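Local coordinates for protein 2,5-dihydroxypyridine 5,6-dioxygenase (Pseudomonas putida KT2440, PDB 7CUP) that cleaves the ring of 2,5-dihydroxypyridine between carbons 5 and 6 with dioxygen, forming N-formylmaleamate at a non-heme iron centre in aerobic nicotinate degradation, at residues 263-268 against 300-305. Residues are numbered along the deposited sequence; the frame is centred on the assembly and turned at random.
Sequences ISHIGW and LFSTGP. With FE (Fe (III) ion), chain G.
Leu300 O takes two donors: water 1 at 2.6 Å and, in a weak, bent bond, Gly267 N. The same water accepts from His265 ND1 at 2.7 Å, which, with the metal bond, helps hold the imidazole's rotation and leaves NE2 turned to the iron at 2.2 Å. Ser302 OG, anti to its backbone N (chi1 179°), reaches the metal at 2.3 Å, while its CB lies over one imidazole face, 3.4 Å from the ring centroid, in a CH-pi contact. Leu300 CD2 touches the ring edge. His318, Asp320 and two waters complete the iron site, and Ser302 OG also hydrogen-bonds Leu319 O. Further along, Ser264 N gives a nearly straight 2.8 Å bond to Ser302 O, and Ser264 OG donates to Pro305 O at 2.7 Å. Replacing Ser264 by alanine is likely to leave Pro305 O without this donor and the loop after Thr303 freer to shift. Phe301 CB meets Ile266 CG2, and its ring atom CD2 meets Ile263 CD1, the latter pair of side chains crossing obliquely. A beta bulge between Ile263 and Ile266 shifts the antiparallel register by one residue. In the five-stranded sheet, strand 263-269 pairs with 194-197 on its other side, and 299-303 with 319-323, the strand carrying Asp320.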
# COMPACT_ATOMS: atom_id res chain seq x y z
N ILE A 263 20.14 40.88 -4.90
CA ILE A 263 19.97 40.25 -6.23
C ILE A 263 21.01 39.15 -6.38
O ILE A 263 22.22 39.39 -6.14
CB ILE A 263 20.03 41.26 -7.36
CG1 ILE A 263 19.00 42.38 -7.18
CG2 ILE A 263 19.86 40.56 -8.69
CD1 ILE A 263 17.54 41.91 -7.15
N SER A 264 20.52 37.96 -6.73
CA SER A 264 21.34 36.75 -6.96
C SER A 264 21.48 36.55 -8.47
O SER A 264 22.06 37.41 -9.12
CB SER A 264 20.75 35.55 -6.24
OG SER A 264 21.22 35.53 -4.90
N HIS A 265 20.98 35.45 -9.03
CA HIS A 265 21.32 35.09 -10.42
C HIS A 265 20.43 35.89 -11.37
O HIS A 265 19.33 36.32 -10.96
CB HIS A 265 21.34 33.57 -10.61
CG HIS A 265 20.04 32.89 -10.37
ND1 HIS A 265 19.06 32.83 -11.34
CD2 HIS A 265 19.59 32.21 -9.30
CE1 HIS A 265 18.03 32.15 -10.86
NE2 HIS A 265 18.33 31.77 -9.61
N ILE A 266 20.93 36.11 -12.58
CA ILE A 266 20.28 36.94 -13.63
C ILE A 266 20.59 36.22 -14.92
O ILE A 266 21.72 35.75 -15.04
CB ILE A 266 20.81 38.39 -13.57
CG1 ILE A 266 22.33 38.45 -13.56
CG2 ILE A 266 20.26 39.11 -12.35
CD1 ILE A 266 22.89 39.85 -13.75
N GLY A 267 19.63 36.04 -15.80
CA GLY A 267 19.88 35.24 -17.00
C GLY A 267 18.66 35.23 -17.89
O GLY A 267 17.76 36.04 -17.66
N TRP A 268 18.63 34.34 -18.87
CA TRP A 268 17.48 34.28 -19.80
C TRP A 268 17.20 32.83 -20.20
O TRP A 268 18.07 31.98 -20.02
CB TRP A 268 17.69 35.24 -20.99
CG TRP A 268 18.76 34.88 -21.98
CD1 TRP A 268 18.57 34.25 -23.17
CD2 TRP A 268 20.17 35.15 -21.90
NE1 TRP A 268 19.76 34.08 -23.82
CE2 TRP A 268 20.75 34.65 -23.07
CE3 TRP A 268 20.98 35.78 -20.96
CZ2 TRP A 268 22.12 34.76 -23.35
CZ3 TRP A 268 22.34 35.87 -21.21
CH2 TRP A 268 22.89 35.37 -22.39
N LEU A 300 15.13 36.07 -16.13
CA LEU A 300 14.96 35.44 -14.81
C LEU A 300 15.98 36.06 -13.89
O LEU A 300 17.18 35.90 -14.16
CB LEU A 300 15.17 33.93 -14.92
CG LEU A 300 15.02 33.16 -13.61
CD1 LEU A 300 13.60 33.28 -13.06
CD2 LEU A 300 15.40 31.70 -13.82
N PHE A 301 15.52 36.69 -12.82
CA PHE A 301 16.41 37.08 -11.72
C PHE A 301 15.94 36.39 -10.44
O PHE A 301 14.79 35.91 -10.38
CB PHE A 301 16.49 38.59 -11.54
CG PHE A 301 15.24 39.29 -11.10
CD1 PHE A 301 14.21 39.51 -11.99
CD2 PHE A 301 15.11 39.74 -9.80
CE1 PHE A 301 13.06 40.17 -11.59
CE2 PHE A 301 13.96 40.41 -9.40
CZ PHE A 301 12.94 40.62 -10.30
N SER A 302 16.82 36.41 -9.46
CA SER A 302 16.62 35.74 -8.17
C SER A 302 17.07 36.69 -7.04
O SER A 302 17.79 37.68 -7.33
CB SER A 302 17.36 34.43 -8.15
OG SER A 302 17.18 33.81 -6.89
N THR A 303 16.65 36.37 -5.82
CA THR A 303 16.96 37.15 -4.60
C THR A 303 17.48 36.21 -3.52
O THR A 303 17.16 35.00 -3.57
CB THR A 303 15.73 37.92 -4.11
OG1 THR A 303 14.79 36.99 -3.56
CG2 THR A 303 15.11 38.75 -5.21
N GLY A 304 18.24 36.77 -2.57
CA GLY A 304 18.69 36.09 -1.35
C GLY A 304 20.09 35.50 -1.51
O GLY A 304 21.02 36.19 -1.92
N PRO A 305 20.25 34.19 -1.21
CA PRO A 305 21.57 33.60 -1.00
C PRO A 305 22.41 33.54 -2.29
O PRO A 305 21.84 33.42 -3.36
CB PRO A 305 21.28 32.17 -0.52
CG PRO A 305 19.88 31.87 -1.05
CD PRO A 305 19.16 33.20 -1.08
FE FE G . 17.28 31.65 -7.67
O HOH W 1 18.41 33.69 -13.77
O HOH W 2 19.05 31.54 -6.13
O HOH W 3 17.10 29.41 -8.25